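Local coordinates for protein alpha-glucosidase (Pseudoalteromonas sp. K8, PDB 5HQA) that hydrolyses alpha-glucosidic linkages as a chloride-activated glycoside hydrolase of family 97 and binds the inhibitor acarbose close to a calcium ion, at residues F132-W144 and F172-I184. Numbering follows the deposited sequence.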
ATOM      1  N   PHE A 132     -18.811 -11.599   5.436  1.00 10.17           N
ATOM      2  CA  PHE A 132     -19.206 -10.685   4.364  1.00  9.45           C
ATOM      3  C   PHE A 132     -19.929 -11.575   3.355  1.00 11.81           C
ATOM      4  O   PHE A 132     -19.288 -12.189   2.497  1.00 11.23           O
ATOM      5  CB  PHE A 132     -17.987  -9.984   3.746  1.00  9.87           C
ATOM      6  CG  PHE A 132     -17.077  -9.340   4.766  1.00 10.62           C
ATOM      7  CD1 PHE A 132     -16.097 -10.080   5.405  1.00 10.39           C
ATOM      8  CD2 PHE A 132     -17.212  -7.995   5.089  1.00 12.12           C
ATOM      9  CE1 PHE A 132     -15.264  -9.490   6.344  1.00 11.19           C
ATOM     10  CE2 PHE A 132     -16.386  -7.402   6.020  1.00 11.98           C
ATOM     11  CZ  PHE A 132     -15.410  -8.151   6.654  1.00 11.64           C
ATOM     12  N   ALA A 133     -21.248 -11.696   3.483  1.00  9.61           N
ATOM     13  CA  ALA A 133     -22.024 -12.579   2.613  1.00 11.28           C
ATOM     14  C   ALA A 133     -22.462 -11.786   1.385  1.00 13.90           C
ATOM     15  O   ALA A 133     -23.375 -10.954   1.460  1.00 13.82           O
ATOM     16  CB  ALA A 133     -23.223 -13.168   3.353  1.00 10.57           C
ATOM     17  N   VAL A 134     -21.823 -12.050   0.252  1.00 10.79           N
ATOM     18  CA  VAL A 134     -22.088 -11.283  -0.960  1.00 10.59           C
ATOM     19  C   VAL A 134     -23.351 -11.805  -1.632  1.00 13.77           C
ATOM     20  O   VAL A 134     -23.476 -13.007  -1.912  1.00 13.98           O
ATOM     21  CB  VAL A 134     -20.890 -11.350  -1.917  1.00 10.68           C
ATOM     22  CG1 VAL A 134     -21.194 -10.569  -3.193  1.00  9.54           C
ATOM     23  CG2 VAL A 134     -19.657 -10.805  -1.234  1.00 10.77           C
ATOM     24  N   ASN A 135     -24.278 -10.894  -1.911  1.00 11.48           N
ATOM     25  CA  ASN A 135     -25.509 -11.249  -2.601  1.00 11.81           C
ATOM     26  C   ASN A 135     -25.230 -11.486  -4.085  1.00 13.51           C
ATOM     27  O   ASN A 135     -24.433 -10.770  -4.699  1.00 12.95           O
ATOM     28  CB  ASN A 135     -26.534 -10.133  -2.424  1.00 11.03           C
ATOM     29  CG  ASN A 135     -27.916 -10.558  -2.837  1.00 16.21           C
ATOM     30  OD1 ASN A 135     -28.249 -11.744  -2.799  1.00 17.13           O
ATOM     31  ND2 ASN A 135     -28.728  -9.603  -3.241  1.00 16.23           N
ATOM     32  N   ASN A 136     -25.885 -12.506  -4.656  1.00 12.54           N
ATOM     33  CA  ASN A 136     -25.716 -12.867  -6.072  1.00 13.94           C
ATOM     34  C   ASN A 136     -24.247 -13.107  -6.427  1.00 13.98           C
ATOM     35  O   ASN A 136     -23.740 -12.640  -7.452  1.00 14.66           O
ATOM     36  CB  ASN A 136     -26.318 -11.796  -6.983  1.00 14.08           C
ATOM     37  CG  ASN A 136     -27.814 -11.723  -6.858  1.00 20.34           C
ATOM     38  OD1 ASN A 136     -28.490 -12.748  -6.825  1.00 20.94           O
ATOM     39  ND2 ASN A 136     -28.344 -10.512  -6.761  1.00 22.17           N
ATOM     40  N   SER A 137     -23.551 -13.854  -5.566  1.00 13.45           N
ATOM     41  CA  SER A 137     -22.126 -14.087  -5.791  1.00 10.98           C
ATOM     42  C   SER A 137     -21.876 -14.901  -7.054  1.00 12.46           C
ATOM     43  O   SER A 137     -20.777 -14.829  -7.617  1.00 13.99           O
ATOM     44  CB  SER A 137     -21.501 -14.794  -4.580  1.00 12.54           C
ATOM     45  OG  SER A 137     -22.015 -16.116  -4.403  1.00 12.62           O
ATOM     46  N   HIS A 138     -22.876 -15.657  -7.516  1.00 11.09           N
ATOM     47  CA  HIS A 138     -22.704 -16.509  -8.686  1.00 13.96           C
ATOM     48  C   HIS A 138     -22.549 -15.715  -9.981  1.00 17.07           C
ATOM     49  O   HIS A 138     -22.110 -16.283 -10.985  1.00 16.90           O
ATOM     50  CB  HIS A 138     -23.889 -17.471  -8.805  1.00 14.84           C
ATOM     51  CG  HIS A 138     -25.202 -16.780  -8.990  1.00 20.82           C
ATOM     52  ND1 HIS A 138     -25.784 -16.011  -8.003  1.00 23.62           N
ATOM     53  CD2 HIS A 138     -26.045 -16.732 -10.050  1.00 23.33           C
ATOM     54  CE1 HIS A 138     -26.929 -15.519  -8.449  1.00 23.65           C
ATOM     55  NE2 HIS A 138     -27.113 -15.947  -9.685  1.00 23.56           N
ATOM     56  N   THR A 139     -22.896 -14.426  -9.994  1.00 12.54           N
ATOM     57  CA  THR A 139     -22.702 -13.603 -11.187  1.00 14.59           C
ATOM     58  C   THR A 139     -21.706 -12.468 -10.961  1.00 15.57           C
ATOM     59  O   THR A 139     -21.601 -11.571 -11.809  1.00 17.66           O
ATOM     60  CB  THR A 139     -24.041 -13.038 -11.686  1.00 14.34           C
ATOM     61  OG1 THR A 139     -24.703 -12.346 -10.620  1.00 14.47           O
ATOM     62  CG2 THR A 139     -24.949 -14.160 -12.182  1.00 14.37           C
ATOM     63  N   ALA A 140     -20.966 -12.490  -9.857  1.00 13.19           N
ATOM     64  CA  ALA A 140     -19.977 -11.462  -9.557  1.00 10.03           C
ATOM     65  C   ALA A 140     -18.598 -11.860 -10.079  1.00 12.90           C
ATOM     66  O   ALA A 140     -18.282 -13.049 -10.218  1.00 11.70           O
ATOM     67  CB  ALA A 140     -19.901 -11.219  -8.047  1.00  9.72           C
ATOM     68  N   THR A 141     -17.769 -10.846 -10.341  1.00 11.07           N
ATOM     69  CA  THR A 141     -16.410 -11.017 -10.846  1.00 10.59           C
ATOM     70  C   THR A 141     -15.439 -10.423  -9.840  1.00 12.80           C
ATOM     71  O   THR A 141     -15.649  -9.303  -9.367  1.00 12.67           O
ATOM     72  CB  THR A 141     -16.227 -10.316 -12.194  1.00 13.06           C
ATOM     73  OG1 THR A 141     -17.138 -10.864 -13.156  1.00 14.53           O
ATOM     74  CG2 THR A 141     -14.789 -10.455 -12.696  1.00 13.30           C
ATOM     75  N   ALA A 142     -14.361 -11.152  -9.544  1.00 10.37           N
ATOM     76  CA  ALA A 142     -13.386 -10.732  -8.546  1.00 10.00           C
ATOM     77  C   ALA A 142     -11.982 -10.656  -9.144  1.00 11.66           C
ATOM     78  O   ALA A 142     -11.634 -11.403 -10.066  1.00 11.45           O
ATOM     79  CB  ALA A 142     -13.379 -11.691  -7.344  1.00  8.43           C
ATOM     80  N   TRP A 143     -11.169  -9.750  -8.590  1.00  9.40           N
ATOM     81  CA  TRP A 143      -9.766  -9.593  -8.965  1.00  9.11           C
ATOM     82  C   TRP A 143      -8.946  -9.706  -7.688  1.00 11.36           C
ATOM     83  O   TRP A 143      -9.006  -8.810  -6.842  1.00 14.07           O
ATOM     84  CB  TRP A 143      -9.532  -8.244  -9.642  1.00  9.61           C
ATOM     85  CG  TRP A 143     -10.462  -7.968 -10.795  1.00 12.00           C
ATOM     86  CD1 TRP A 143     -10.286  -8.345 -12.090  1.00 11.97           C
ATOM     87  CD2 TRP A 143     -11.703  -7.240 -10.753  1.00 12.83           C
ATOM     88  NE1 TRP A 143     -11.335  -7.895 -12.860  1.00 16.58           N
ATOM     89  CE2 TRP A 143     -12.215  -7.210 -12.063  1.00 14.40           C
ATOM     90  CE3 TRP A 143     -12.417  -6.594  -9.736  1.00 13.30           C
ATOM     91  CZ2 TRP A 143     -13.414  -6.570 -12.384  1.00 13.03           C
ATOM     92  CZ3 TRP A 143     -13.602  -5.958 -10.057  1.00 13.37           C
ATOM     93  CH2 TRP A 143     -14.088  -5.952 -11.370  1.00 13.03           C
ATOM     94  N   TRP A 144      -8.179 -10.788  -7.532  1.00  9.93           N
ATOM     95  CA  TRP A 144      -7.706 -11.127  -6.191  1.00  8.68           C
ATOM     96  C   TRP A 144      -6.355 -11.837  -6.227  1.00  9.69           C
ATOM     97  O   TRP A 144      -5.947 -12.397  -7.251  1.00  9.08           O
ATOM     98  CB  TRP A 144      -8.736 -12.012  -5.475  1.00  8.53           C
ATOM     99  CG  TRP A 144      -9.089 -13.257  -6.253  1.00  8.87           C
ATOM    100  CD1 TRP A 144     -10.053 -13.379  -7.220  1.00  9.69           C
ATOM    101  CD2 TRP A 144      -8.488 -14.554  -6.122  1.00  9.86           C
ATOM    102  NE1 TRP A 144     -10.089 -14.672  -7.694  1.00 10.00           N
ATOM    103  CE2 TRP A 144      -9.142 -15.413  -7.036  1.00 11.85           C
ATOM    104  CE3 TRP A 144      -7.461 -15.072  -5.322  1.00 10.68           C
ATOM    105  CZ2 TRP A 144      -8.802 -16.764  -7.169  1.00 11.45           C
ATOM    106  CZ3 TRP A 144      -7.123 -16.414  -5.453  1.00 11.07           C
ATOM    107  CH2 TRP A 144      -7.792 -17.246  -6.368  1.00 12.94           C
ATOM    108  N   PHE A 172      -9.774  -6.741  -1.057  1.00 10.56           N
ATOM    109  CA  PHE A 172     -10.390  -7.764  -1.894  1.00  9.74           C
ATOM    110  C   PHE A 172     -11.503  -7.079  -2.673  1.00 12.30           C
ATOM    111  O   PHE A 172     -12.522  -6.693  -2.088  1.00 11.07           O
ATOM    112  CB  PHE A 172     -10.925  -8.903  -1.031  1.00  7.97           C
ATOM    113  CG  PHE A 172     -11.695  -9.936  -1.800  1.00 10.43           C
ATOM    114  CD1 PHE A 172     -11.133 -10.553  -2.913  1.00  9.59           C
ATOM    115  CD2 PHE A 172     -12.967 -10.319  -1.391  1.00 12.95           C
ATOM    116  CE1 PHE A 172     -11.841 -11.531  -3.616  1.00 11.80           C
ATOM    117  CE2 PHE A 172     -13.682 -11.293  -2.091  1.00 13.88           C
ATOM    118  CZ  PHE A 172     -13.114 -11.900  -3.202  1.00 12.84           C
ATOM    119  N   THR A 173     -11.303  -6.923  -3.985  1.00 10.03           N
ATOM    120  CA  THR A 173     -12.154  -6.097  -4.835  1.00  8.70           C
ATOM    121  C   THR A 173     -12.922  -6.951  -5.834  1.00 10.75           C
ATOM    122  O   THR A 173     -12.358  -7.852  -6.462  1.00 10.16           O
ATOM    123  CB  THR A 173     -11.300  -5.066  -5.576  1.00  8.27           C
ATOM    124  OG1 THR A 173     -10.660  -4.225  -4.611  1.00 10.09           O
ATOM    125  CG2 THR A 173     -12.151  -4.212  -6.516  1.00  8.73           C
ATOM    126  N   PHE A 174     -14.207  -6.653  -5.998  1.00 10.58           N
ATOM    127  CA  PHE A 174     -15.025  -7.384  -6.951  1.00  8.67           C
ATOM    128  C   PHE A 174     -16.164  -6.478  -7.409  1.00 12.81           C
ATOM    129  O   PHE A 174     -16.375  -5.389  -6.868  1.00 11.81           O
ATOM    130  CB  PHE A 174     -15.541  -8.696  -6.333  1.00  8.58           C
ATOM    131  CG  PHE A 174     -16.347  -8.496  -5.069  1.00 12.35           C
ATOM    132  CD1 PHE A 174     -15.716  -8.435  -3.829  1.00 14.97           C
ATOM    133  CD2 PHE A 174     -17.728  -8.374  -5.126  1.00 13.54           C
ATOM    134  CE1 PHE A 174     -16.461  -8.252  -2.669  1.00 15.77           C
ATOM    135  CE2 PHE A 174     -18.472  -8.188  -3.976  1.00 15.42           C
ATOM    136  CZ  PHE A 174     -17.840  -8.129  -2.753  1.00 13.35           C
ATOM    137  N   LYS A 175     -16.888  -6.920  -8.435  1.00 11.69           N
ATOM    138  CA  LYS A 175     -18.084  -6.210  -8.869  1.00 12.85           C
ATOM    139  C   LYS A 175     -19.224  -7.205  -9.004  1.00 14.36           C
ATOM    140  O   LYS A 175     -19.010  -8.378  -9.321  1.00 13.08           O
ATOM    141  CB  LYS A 175     -17.879  -5.467 -10.200  1.00 12.50           C
ATOM    142  CG  LYS A 175     -17.636  -6.369 -11.383  1.00 16.32           C
ATOM    143  CD  LYS A 175     -17.640  -5.576 -12.690  1.00 19.62           C
ATOM    144  CE  LYS A 175     -17.389  -6.501 -13.875  1.00 24.84           C
ATOM    145  NZ  LYS A 175     -17.350  -5.764 -15.173  1.00 28.49           N
ATOM    146  N   ASN A 176     -20.443  -6.740  -8.746  1.00 13.92           N
ATOM    147  CA  ASN A 176     -21.580  -7.616  -8.964  1.00 12.79           C
ATOM    148  C   ASN A 176     -22.135  -7.365 -10.365  1.00 16.53           C
ATOM    149  O   ASN A 176     -21.627  -6.534 -11.126  1.00 17.28           O
ATOM    150  CB  ASN A 176     -22.622  -7.467  -7.842  1.00 15.80           C
ATOM    151  CG  ASN A 176     -23.354  -6.127  -7.845  1.00 19.59           C
ATOM    152  OD1 ASN A 176     -23.377  -5.403  -8.837  1.00 18.87           O
ATOM    153  ND2 ASN A 176     -23.990  -5.811  -6.712  1.00 18.52           N
ATOM    154  N   GLN A 177     -23.174  -8.116 -10.731  1.00 18.53           N
ATOM    155  CA  GLN A 177     -23.648  -8.050 -12.104  1.00 23.09           C
ATOM    156  C   GLN A 177     -24.280  -6.704 -12.430  1.00 24.04           C
ATOM    157  O   GLN A 177     -24.282  -6.308 -13.600  1.00 25.87           O
ATOM    158  CB  GLN A 177     -24.638  -9.177 -12.376  1.00 29.88           C
ATOM    159  CG  GLN A 177     -24.749  -9.518 -13.852  1.00 41.46           C
ATOM    160  CD  GLN A 177     -25.733 -10.640 -14.113  1.00 53.09           C
ATOM    161  OE1 GLN A 177     -26.835 -10.659 -13.549  1.00 56.58           O
ATOM    162  NE2 GLN A 177     -25.336 -11.595 -14.957  1.00 55.12           N
ATOM    163  N   ASP A 178     -24.796  -5.991 -11.424  1.00 22.19           N
ATOM    164  CA  ASP A 178     -25.257  -4.615 -11.591  1.00 22.82           C
ATOM    165  C   ASP A 178     -24.129  -3.639 -11.914  1.00 22.16           C
ATOM    166  O   ASP A 178     -24.413  -2.478 -12.229  1.00 24.17           O
ATOM    167  CB  ASP A 178     -25.968  -4.125 -10.321  1.00 25.73           C
ATOM    168  CG  ASP A 178     -27.304  -4.810 -10.086  1.00 35.91           C
ATOM    169  OD1 ASP A 178     -27.905  -5.299 -11.065  1.00 40.79           O
ATOM    170  OD2 ASP A 178     -27.758  -4.857  -8.920  1.00 37.31           O
ATOM    171  N   GLY A 179     -22.870  -4.061 -11.827  1.00 18.36           N
ATOM    172  CA  GLY A 179     -21.755  -3.157 -12.015  1.00 18.92           C
ATOM    173  C   GLY A 179     -21.319  -2.425 -10.763  1.00 18.44           C
ATOM    174  O   GLY A 179     -20.389  -1.610 -10.831  1.00 16.21           O
ATOM    175  N   VAL A 180     -21.958  -2.686  -9.622  1.00 14.21           N
ATOM    176  CA  VAL A 180     -21.524  -2.097  -8.363  1.00 13.19           C
ATOM    177  C   VAL A 180     -20.186  -2.698  -7.966  1.00 14.17           C
ATOM    178  O   VAL A 180     -20.033  -3.926  -7.922  1.00 13.46           O
ATOM    179  CB  VAL A 180     -22.577  -2.337  -7.273  1.00 14.37           C
ATOM    180  CG1 VAL A 180     -22.080  -1.805  -5.923  1.00 12.13           C
ATOM    181  CG2 VAL A 180     -23.903  -1.708  -7.681  1.00 13.96           C
ATOM    182  N   HIS A 181     -19.209  -1.842  -7.673  1.00 11.23           N
ATOM    183  CA  HIS A 181     -17.900  -2.297  -7.224  1.00  9.91           C
ATOM    184  C   HIS A 181     -17.824  -2.272  -5.709  1.00 11.98           C
ATOM    185  O   HIS A 181     -18.291  -1.328  -5.068  1.00 11.70           O
ATOM    186  CB  HIS A 181     -16.782  -1.438  -7.806  1.00 10.35           C
ATOM    187  CG  HIS A 181     -16.539  -1.687  -9.260  1.00 13.30           C
ATOM    188  ND1 HIS A 181     -17.513  -1.493 -10.218  1.00 14.51           N
ATOM    189  CD2 HIS A 181     -15.443  -2.136  -9.919  1.00 12.41           C
ATOM    190  CE1 HIS A 181     -17.020  -1.795 -11.409  1.00 14.26           C
ATOM    191  NE2 HIS A 181     -15.765  -2.183 -11.256  1.00 13.07           N
ATOM    192  N   ILE A 182     -17.214  -3.309  -5.145  1.00 10.21           N
ATOM    193  CA  ILE A 182     -17.109  -3.468  -3.701  1.00  9.13           C
ATOM    194  C   ILE A 182     -15.686  -3.897  -3.382  1.00 11.55           C
ATOM    195  O   ILE A 182     -15.080  -4.671  -4.130  1.00 11.36           O
ATOM    196  CB  ILE A 182     -18.133  -4.498  -3.177  1.00 10.63           C
ATOM    197  CG1 ILE A 182     -19.554  -4.031  -3.501  1.00 12.38           C
ATOM    198  CG2 ILE A 182     -17.953  -4.736  -1.674  1.00 11.21           C
ATOM    199  CD1 ILE A 182     -20.635  -5.021  -3.120  1.00 16.08           C
ATOM    200  N   SER A 183     -15.145  -3.394  -2.275  1.00  9.87           N
ATOM    201  CA  SER A 183     -13.825  -3.831  -1.838  1.00  8.46           C
ATOM    202  C   SER A 183     -13.825  -3.978  -0.328  1.00 11.50           C
ATOM    203  O   SER A 183     -14.250  -3.061   0.385  1.00 12.05           O
ATOM    204  CB  SER A 183     -12.742  -2.842  -2.275  1.00  9.79           C
ATOM    205  OG  SER A 183     -11.454  -3.390  -2.040  1.00 10.95           O
ATOM    206  N   ILE A 184     -13.333  -5.117   0.154  1.00  9.44           N
ATOM    207  CA  ILE A 184     -13.287  -5.430   1.577  1.00  8.19           C
ATOM    208  C   ILE A 184     -11.845  -5.302   2.053  1.00 10.72           C
ATOM    209  O   ILE A 184     -10.923  -5.807   1.400  1.00  9.20           O
ATOM    210  CB  ILE A 184     -13.842  -6.840   1.847  1.00  9.67           C
ATOM    211  CG1 ILE A 184     -15.290  -6.921   1.354  1.00 10.04           C
ATOM    212  CG2 ILE A 184     -13.750  -7.195   3.346  1.00  8.51           C
ATOM    213  CD1 ILE A 184     -15.838  -8.326   1.347  1.00 11.51           C
TER
HETATM  214  O   HOH W   1     -23.890  -7.967  -4.343  1.00 15.81           O
HETATM  215  O   HOH W   2     -23.726 -10.300  -9.117  1.00 17.81           O
HETATM  216  O   HOH W   3     -27.483 -11.948 -10.767  1.00 34.17           O
HETATM  217  O   HOH W   4     -22.028 -11.800 -15.013  1.00 57.58           O
HETATM  218  O   HOH W   5      -8.470  -7.789  -4.522  1.00 17.05           O
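The hydroxyl OG1 of T139 is gripped by two waters, 2.7 Å from its oxygen to water 2 and 2.8 Å to water 3, and both waters reach Q177. Water 2 also donates to the carbonyl of N136 and accepts from N of Q177, whereas water 3 donates to OE1 of Q177, so the polar link at this loop end runs through solvent, while the side chains also touch directly. The Q177 chain, extended beyond CG, lies obliquely across T139, with its amide beside CB and CG2.

Beyond the loops, strands 141-144 and 172-175 run antiparallel at 158°. T141 and K175 form a hydrogen-bonded pair, K175 N to T141 O spanning 2.8 Å, and W143 N points almost straight at T173 O. Water 5 bridges W143 O and T173 N, extending the link between the strands. The W143 indole leans toward strand 172-175: CG lies beside the backbone N (chi1 -52°), and CH2 meets CG of K175 at 3.6 Å. On the other face of the sheet, A142 packs against F174 and F172, while V134 sets both methyls against the far end of the F174 ring, CG2 to CZ being 3.6 Å.

F132 belongs to strand 122-134 of another sheet and receives CG2 of I184 over the centre of its ring, 3.8 Å from the centroid, a CH-pi contact. M195 and L197 also touch this phenylalanine. Without the ring, as with an alanine here, CG2 of I184 would probably lose its aromatic platform and a gap would open between the two sheets.

Apolar packing thus joins the facing sheets of this beta-sandwich, the N-terminal domain of family 97; backbone bonds fix the strand register, and water mediates the polar link at the loop end.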